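Long-range contact in putative branched-chain amino acid transport system substrate-binding protein (Rhodopseudomonas palustris, PDB 3TX6), which probably captures aromatic acids derived from lignin, such as p-coumaric acid and its relatives, in the periplasm for uptake by an ABC transporter: residues L320-V332 / F335-S347. Residues are numbered along the deposited sequence; the frame is centred on the assembly and turned at random.
Sequences LVSEKDIAASQGV and FTETDRYGLDDRS
A bend at chi2 (-60°) turns the Lys324 chain back toward the helix end it follows, and a bend at chi3 (-69°) lays the Arg346 guanidinium over Val332. In this periplasmic binding protein fold, Lys324 joins the end of helix 310-322 to the start of the loop that leads on to strand 349-354, and Arg346, from that loop, lies against strand 331-333 of the beta-hairpin formed with 326-328. Lys324 NZ bridges two carbonyls: it donates to Val321 O at the helix end, and the hydrogen bond from Lys324 NZ to Phe335 O across the contact is 2.9 Å long. Nearby, Arg340 NH1 donates to Thr336 O. Thr336 OG1 accepts from the backbone N of Thr338 and Asp339, an ST turn and ST motif together; a valine here would probably leave both amides without that acceptor and let the turn loosen. Water 1 links Leu320 O and Glu323 O to Phe335 N, while Leu320 CD2 lies 4.1 Å from CE2 of the Phe335 ring. At the other end, Val332 CB sits 3.6 Å above the guanidinium plane of Arg346. Asp344 holds that group side-on, NE to OD1 and NH1 to OD2, which should fix its rotation. Asp325 adds a long salt bridge, its OD1 3.6 Å from Arg346 NH1, and water 2 donates to the same OD1 at 2.8 Å.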
ATOM      1  N   LEU A 320     -14.604 -13.561   0.772  1.00 14.91           N
ATOM      2  CA  LEU A 320     -14.062 -12.197   0.946  1.00 14.47           C
ATOM      3  C   LEU A 320     -15.121 -11.179   1.269  1.00 16.17           C
ATOM      4  O   LEU A 320     -14.846 -10.193   1.948  1.00 18.44           O
ATOM      5  CB  LEU A 320     -13.248 -11.718  -0.283  1.00 15.36           C
ATOM      6  CG  LEU A 320     -11.886 -12.374  -0.526  1.00 15.04           C
ATOM      7  CD1 LEU A 320     -11.438 -12.166  -1.967  1.00 17.74           C
ATOM      8  CD2 LEU A 320     -10.877 -11.839   0.493  1.00 17.15           C
ATOM      9  N   VAL A 321     -16.340 -11.408   0.801  0.50 16.93           N
ATOM     10  CA  VAL A 321     -17.413 -10.451   1.070  0.50 18.00           C
ATOM     11  C   VAL A 321     -18.426 -10.943   2.122  0.50 18.14           C
ATOM     12  O   VAL A 321     -19.296 -10.167   2.539  0.50 25.48           O
ATOM     13  CB  VAL A 321     -18.129 -10.054  -0.231  0.50 15.21           C
ATOM     14  CG1 VAL A 321     -17.155  -9.367  -1.202  0.50 16.34           C
ATOM     15  CG2 VAL A 321     -18.789 -11.276  -0.845  0.50 18.25           C
ATOM     16  N   SER A 322     -18.349 -12.214   2.524  1.00 16.34           N
ATOM     17  CA  SER A 322     -19.193 -12.717   3.637  1.00 17.62           C
ATOM     18  C   SER A 322     -18.543 -12.627   5.006  1.00 16.56           C
ATOM     19  O   SER A 322     -19.239 -12.447   6.011  1.00 19.09           O
ATOM     20  CB  SER A 322     -19.673 -14.171   3.395  1.00 18.59           C
ATOM     21  OG  SER A 322     -18.613 -15.118   3.410  1.00 20.56           O
ATOM     22  N   GLU A 323     -17.220 -12.680   5.048  1.00 18.05           N
ATOM     23  CA  GLU A 323     -16.493 -12.590   6.298  1.00 16.84           C
ATOM     24  C   GLU A 323     -16.199 -11.123   6.619  1.00 15.62           C
ATOM     25  O   GLU A 323     -15.421 -10.470   5.933  1.00 20.47           O
ATOM     26  CB  GLU A 323     -15.183 -13.370   6.212  1.00 17.43           C
ATOM     27  CG  GLU A 323     -15.354 -14.868   6.158  1.00 21.59           C
ATOM     28  CD  GLU A 323     -15.886 -15.445   7.466  1.00 20.13           C
ATOM     29  OE1 GLU A 323     -15.243 -15.214   8.523  1.00 22.82           O
ATOM     30  OE2 GLU A 323     -16.930 -16.150   7.433  1.00 22.93           O
ATOM     31  N   LYS A 324     -16.749 -10.633   7.711  1.00 16.67           N
ATOM     32  CA  LYS A 324     -16.680  -9.213   8.050  1.00 16.22           C
ATOM     33  C   LYS A 324     -15.685  -8.937   9.174  1.00 16.64           C
ATOM     34  O   LYS A 324     -15.432  -9.786  10.012  1.00 16.32           O
ATOM     35  CB  LYS A 324     -18.056  -8.695   8.460  1.00 19.59           C
ATOM     36  CG  LYS A 324     -19.124  -8.737   7.356  1.00 23.31           C
ATOM     37  CD  LYS A 324     -18.782  -7.919   6.134  1.00 28.69           C
ATOM     38  CE  LYS A 324     -19.834  -8.093   5.027  1.00 28.78           C
ATOM     39  NZ  LYS A 324     -19.481  -7.389   3.781  1.00 30.23           N
ATOM     40  N   ASP A 325     -15.127  -7.727   9.177  1.00 16.31           N
ATOM     41  CA  ASP A 325     -14.236  -7.257  10.262  1.00 16.34           C
ATOM     42  C   ASP A 325     -13.020  -8.185  10.410  1.00 16.21           C
ATOM     43  O   ASP A 325     -12.750  -8.770  11.468  1.00 15.92           O
ATOM     44  CB  ASP A 325     -15.000  -7.068  11.579  1.00 14.98           C
ATOM     45  CG  ASP A 325     -16.041  -5.981  11.489  1.00 17.72           C
ATOM     46  OD1 ASP A 325     -15.661  -4.838  11.189  1.00 22.66           O
ATOM     47  OD2 ASP A 325     -17.237  -6.256  11.685  1.00 22.37           O
ATOM     48  N   ILE A 326     -12.284  -8.308   9.314  1.00 15.85           N
ATOM     49  CA  ILE A 326     -11.049  -9.109   9.285  1.00 16.06           C
ATOM     50  C   ILE A 326      -9.913  -8.225   9.848  1.00 16.61           C
ATOM     51  O   ILE A 326      -9.484  -7.258   9.222  1.00 17.90           O
ATOM     52  CB  ILE A 326     -10.707  -9.577   7.851  1.00 17.35           C
ATOM     53  CG1 ILE A 326     -11.820 -10.412   7.266  1.00 17.90           C
ATOM     54  CG2 ILE A 326      -9.377 -10.346   7.862  1.00 22.03           C
ATOM     55  CD1 ILE A 326     -11.664 -10.790   5.798  1.00 21.45           C
ATOM     56  N   ALA A 327      -9.423  -8.598  11.026  1.00 15.66           N
ATOM     57  CA  ALA A 327      -8.427  -7.814  11.730  1.00 15.40           C
ATOM     58  C   ALA A 327      -7.038  -8.063  11.170  1.00 19.24           C
ATOM     59  O   ALA A 327      -6.636  -9.197  11.016  1.00 23.32           O
ATOM     60  CB  ALA A 327      -8.482  -8.035  13.235  1.00 20.72           C
ATOM     61  N   ALA A 328      -6.328  -6.991  10.832  1.00 17.25           N
ATOM     62  CA  ALA A 328      -4.940  -7.114  10.323  1.00 15.79           C
ATOM     63  C   ALA A 328      -4.114  -5.947  10.835  1.00 15.53           C
ATOM     64  O   ALA A 328      -4.626  -5.070  11.554  1.00 15.77           O
ATOM     65  CB  ALA A 328      -4.918  -7.197   8.787  1.00 18.61           C
ATOM     66  N   SER A 329      -2.830  -5.941  10.520  1.00 15.96           N
ATOM     67  CA  SER A 329      -1.948  -4.900  11.081  1.00 16.50           C
ATOM     68  C   SER A 329      -2.266  -3.501  10.556  1.00 13.46           C
ATOM     69  O   SER A 329      -2.060  -2.491  11.261  1.00 16.58           O
ATOM     70  CB  SER A 329      -0.469  -5.229  10.847  1.00 15.64           C
ATOM     71  OG  SER A 329      -0.131  -5.100   9.503  1.00 16.83           O
ATOM     72  N   GLN A 330      -2.809  -3.420   9.333  1.00 15.25           N
ATOM     73  CA  GLN A 330      -3.057  -2.120   8.692  1.00 15.32           C
ATOM     74  C   GLN A 330      -4.499  -1.610   8.764  1.00 15.90           C
ATOM     75  O   GLN A 330      -4.771  -0.506   8.297  1.00 16.88           O
ATOM     76  CB  GLN A 330      -2.592  -2.189   7.229  1.00 16.12           C
ATOM     77  CG  GLN A 330      -1.082  -2.374   7.101  1.00 16.69           C
ATOM     78  CD  GLN A 330      -0.341  -1.070   7.339  1.00 15.56           C
ATOM     79  OE1 GLN A 330      -0.557  -0.432   8.387  1.00 17.31           O
ATOM     80  NE2 GLN A 330       0.507  -0.628   6.387  1.00 15.54           N
ATOM     81  N   GLY A 331      -5.406  -2.426   9.299  1.00 16.24           N
ATOM     82  CA  GLY A 331      -6.805  -2.069   9.304  1.00 16.74           C
ATOM     83  C   GLY A 331      -7.705  -3.236   9.617  1.00 15.60           C
ATOM     84  O   GLY A 331      -7.202  -4.362   9.840  1.00 17.03           O
ATOM     85  N   VAL A 332      -9.016  -2.965   9.574  1.00 16.27           N
ATOM     86  CA  VAL A 332     -10.027  -3.978   9.811  1.00 16.88           C
ATOM     87  C   VAL A 332     -10.824  -3.999   8.514  1.00 15.73           C
ATOM     88  O   VAL A 332     -11.482  -3.004   8.173  1.00 16.15           O
ATOM     89  CB  VAL A 332     -10.905  -3.680  11.029  1.00 16.40           C
ATOM     90  CG1 VAL A 332     -11.960  -4.771  11.171  1.00 18.55           C
ATOM     91  CG2 VAL A 332     -10.002  -3.490  12.289  1.00 18.09           C
ATOM     92  N   PHE A 335     -14.873  -6.251   3.020  1.00 16.61           N
ATOM     93  CA  PHE A 335     -15.112  -6.022   1.617  1.00 16.68           C
ATOM     94  C   PHE A 335     -16.572  -6.256   1.249  1.00 18.51           C
ATOM     95  O   PHE A 335     -17.253  -7.044   1.889  1.00 20.72           O
ATOM     96  CB  PHE A 335     -14.284  -7.015   0.798  1.00 16.11           C
ATOM     97  CG  PHE A 335     -12.796  -6.975   1.067  1.00 15.73           C
ATOM     98  CD1 PHE A 335     -12.066  -5.888   0.687  1.00 16.10           C
ATOM     99  CD2 PHE A 335     -12.137  -8.025   1.697  1.00 17.00           C
ATOM    100  CE1 PHE A 335     -10.693  -5.819   0.899  1.00 16.92           C
ATOM    101  CE2 PHE A 335     -10.764  -7.974   1.917  1.00 17.71           C
ATOM    102  CZ  PHE A 335     -10.051  -6.868   1.494  1.00 16.54           C
ATOM    103  N   THR A 336     -17.032  -5.628   0.162  1.00 16.52           N
ATOM    104  CA  THR A 336     -18.326  -5.974  -0.400  1.00 20.17           C
ATOM    105  C   THR A 336     -18.114  -6.208  -1.876  1.00 18.57           C
ATOM    106  O   THR A 336     -16.985  -6.020  -2.382  1.00 18.45           O
ATOM    107  CB  THR A 336     -19.391  -4.868  -0.177  1.00 21.70           C
ATOM    108  OG1 THR A 336     -19.062  -3.689  -0.918  1.00 23.77           O
ATOM    109  CG2 THR A 336     -19.479  -4.544   1.279  1.00 23.77           C
ATOM    110  N   GLU A 337     -19.202  -6.549  -2.572  1.00 22.64           N
ATOM    111  CA  GLU A 337     -19.204  -6.692  -4.023  1.00 24.06           C
ATOM    112  C   GLU A 337     -18.619  -5.434  -4.690  1.00 20.49           C
ATOM    113  O   GLU A 337     -17.963  -5.507  -5.736  1.00 22.17           O
ATOM    114  CB  GLU A 337     -20.643  -6.993  -4.523  1.00 30.68           C
ATOM    115  CG  GLU A 337     -20.850  -6.868  -6.023  1.00 31.33           C
ATOM    116  CD  GLU A 337     -22.289  -7.114  -6.557  1.00 40.57           C
ATOM    117  OE1 GLU A 337     -23.300  -7.188  -5.800  1.00 38.05           O
ATOM    118  OE2 GLU A 337     -22.400  -7.208  -7.797  1.00 42.25           O
ATOM    119  N   THR A 338     -18.929  -4.272  -4.110  1.00 20.54           N
ATOM    120  CA  THR A 338     -18.581  -3.005  -4.691  1.00 22.59           C
ATOM    121  C   THR A 338     -17.408  -2.268  -4.012  1.00 22.33           C
ATOM    122  O   THR A 338     -16.734  -1.464  -4.654  1.00 25.33           O
ATOM    123  CB  THR A 338     -19.834  -2.110  -4.795  1.00 23.74           C
ATOM    124  OG1 THR A 338     -20.444  -1.991  -3.517  1.00 23.06           O
ATOM    125  CG2 THR A 338     -20.888  -2.742  -5.826  1.00 28.22           C
ATOM    126  N   ASP A 339     -17.179  -2.544  -2.728  1.00 19.10           N
ATOM    127  CA  ASP A 339     -16.112  -1.921  -1.956  1.00 18.93           C
ATOM    128  C   ASP A 339     -14.962  -2.920  -1.846  1.00 16.08           C
ATOM    129  O   ASP A 339     -15.006  -3.841  -1.024  1.00 17.26           O
ATOM    130  CB  ASP A 339     -16.592  -1.541  -0.564  1.00 20.09           C
ATOM    131  CG  ASP A 339     -15.521  -0.890   0.261  1.00 20.13           C
ATOM    132  OD1 ASP A 339     -14.373  -0.695  -0.237  1.00 19.17           O
ATOM    133  OD2 ASP A 339     -15.860  -0.483   1.406  1.00 27.21           O
ATOM    134  N   ARG A 340     -13.940  -2.719  -2.677  1.00 16.08           N
ATOM    135  CA  ARG A 340     -12.884  -3.712  -2.818  1.00 15.89           C
ATOM    136  C   ARG A 340     -11.656  -3.342  -2.013  1.00 15.29           C
ATOM    137  O   ARG A 340     -10.641  -3.999  -2.093  1.00 14.58           O
ATOM    138  CB  ARG A 340     -12.537  -3.889  -4.288  1.00 16.73           C
ATOM    139  CG  ARG A 340     -13.747  -4.193  -5.139  1.00 16.01           C
ATOM    140  CD  ARG A 340     -14.542  -5.383  -4.624  1.00 16.37           C
ATOM    141  NE  ARG A 340     -13.817  -6.602  -4.829  1.00 14.76           N
ATOM    142  CZ  ARG A 340     -14.181  -7.795  -4.422  1.00 15.85           C
ATOM    143  NH1 ARG A 340     -15.197  -7.943  -3.584  1.00 18.14           N
ATOM    144  NH2 ARG A 340     -13.502  -8.848  -4.829  1.00 16.32           N
ATOM    145  N   TYR A 341     -11.778  -2.296  -1.202  1.00 15.22           N
ATOM    146  CA  TYR A 341     -10.760  -1.937  -0.201  1.00 16.15           C
ATOM    147  C   TYR A 341     -11.221  -2.275   1.241  1.00 15.60           C
ATOM    148  O   TYR A 341     -10.462  -2.803   2.031  1.00 17.98           O
ATOM    149  CB  TYR A 341     -10.481  -0.462  -0.291  1.00 16.53           C
ATOM    150  CG  TYR A 341      -9.602  -0.067  -1.440  1.00 20.28           C
ATOM    151  CD1 TYR A 341     -10.109   0.252  -2.689  1.00 20.40           C
ATOM    152  CD2 TYR A 341      -8.230  -0.005  -1.261  1.00 19.22           C
ATOM    153  CE1 TYR A 341      -9.249   0.657  -3.739  1.00 21.13           C
ATOM    154  CE2 TYR A 341      -7.376   0.413  -2.258  1.00 17.99           C
ATOM    155  CZ  TYR A 341      -7.870   0.752  -3.507  1.00 18.06           C
ATOM    156  OH  TYR A 341      -6.983   1.150  -4.500  1.00 21.99           O
ATOM    157  N   GLY A 342     -12.444  -1.926   1.605  1.00 18.05           N
ATOM    158  CA  GLY A 342     -13.050  -2.440   2.809  1.00 16.55           C
ATOM    159  C   GLY A 342     -12.632  -1.829   4.114  1.00 17.46           C
ATOM    160  O   GLY A 342     -12.776  -2.479   5.139  1.00 17.83           O
ATOM    161  N   LEU A 343     -12.039  -0.638   4.055  1.00 16.70           N
ATOM    162  CA  LEU A 343     -11.384  -0.036   5.194  1.00 18.83           C
ATOM    163  C   LEU A 343     -12.069   1.236   5.683  1.00 16.69           C
ATOM    164  O   LEU A 343     -12.840   1.874   4.945  1.00 18.65           O
ATOM    165  CB  LEU A 343      -9.912   0.262   4.828  1.00 16.59           C
ATOM    166  CG  LEU A 343      -8.997  -0.966   4.684  1.00 15.14           C
ATOM    167  CD1 LEU A 343      -7.613  -0.581   4.126  1.00 17.36           C
ATOM    168  CD2 LEU A 343      -8.920  -1.737   6.031  1.00 15.92           C
ATOM    169  N   ASP A 344     -11.766   1.560   6.939  1.00 17.25           N
ATOM    170  CA  ASP A 344     -12.299   2.738   7.592  1.00 19.00           C
ATOM    171  C   ASP A 344     -11.195   3.463   8.362  1.00 20.42           C
ATOM    172  O   ASP A 344     -10.003   3.239   8.111  1.00 20.13           O
ATOM    173  CB  ASP A 344     -13.544   2.371   8.413  1.00 20.95           C
ATOM    174  CG  ASP A 344     -13.260   1.512   9.679  1.00 22.66           C
ATOM    175  OD1 ASP A 344     -12.122   1.403  10.131  1.00 22.50           O
ATOM    176  OD2 ASP A 344     -14.246   0.980  10.252  1.00 27.87           O
ATOM    177  N   ASP A 345     -11.577   4.347   9.264  1.00 25.03           N
ATOM    178  CA  ASP A 345     -10.623   5.130  10.061  1.00 24.60           C
ATOM    179  C   ASP A 345      -9.619   4.334  10.875  1.00 22.72           C
ATOM    180  O   ASP A 345      -8.544   4.861  11.194  1.00 27.63           O
ATOM    181  CB  ASP A 345     -11.378   6.074  11.030  1.00 27.91           C
ATOM    182  CG  ASP A 345     -11.973   7.261  10.325  1.00 36.18           C
ATOM    183  OD1 ASP A 345     -11.862   7.351   9.084  1.00 44.62           O
ATOM    184  OD2 ASP A 345     -12.545   8.141  11.015  1.00 52.35           O
ATOM    185  N   ARG A 346      -9.942   3.095  11.214  1.00 21.60           N
ATOM    186  CA  ARG A 346      -9.006   2.244  11.918  1.00 20.49           C
ATOM    187  C   ARG A 346      -7.771   1.907  11.054  1.00 21.83           C
ATOM    188  O   ARG A 346      -6.809   1.384  11.603  1.00 23.51           O
ATOM    189  CB  ARG A 346      -9.700   0.966  12.435  1.00 25.74           C
ATOM    190  CG  ARG A 346     -10.789   1.219  13.515  1.00 23.54           C
ATOM    191  CD  ARG A 346     -11.604  -0.026  13.790  1.00 26.78           C
ATOM    192  NE  ARG A 346     -12.452  -0.369  12.658  1.00 24.41           N
ATOM    193  CZ  ARG A 346     -13.262  -1.423  12.614  1.00 25.91           C
ATOM    194  NH1 ARG A 346     -13.981  -1.625  11.522  1.00 29.66           N
ATOM    195  NH2 ARG A 346     -13.380  -2.252  13.648  1.00 27.06           N
ATOM    196  N   SER A 347      -7.795   2.228   9.751  1.00 20.18           N
ATOM    197  CA  SER A 347      -6.729   1.870   8.838  1.00 19.11           C
ATOM    198  C   SER A 347      -5.674   2.929   8.645  1.00 20.83           C
ATOM    199  O   SER A 347      -4.775   2.745   7.844  1.00 19.74           O
ATOM    200  CB  SER A 347      -7.250   1.493   7.456  1.00 18.39           C
ATOM    201  OG  SER A 347      -7.752   2.628   6.708  1.00 19.56           O
TER
HETATM  202  O   HOH W   1     -14.030  -8.859   4.211  1.00 25.94           O
HETATM  203  O   HOH W   2     -16.192  -2.815  12.990  1.00 48.88           O
HETATM  204  O   HOH W   3     -10.514  -0.473   8.796  1.00 17.54           O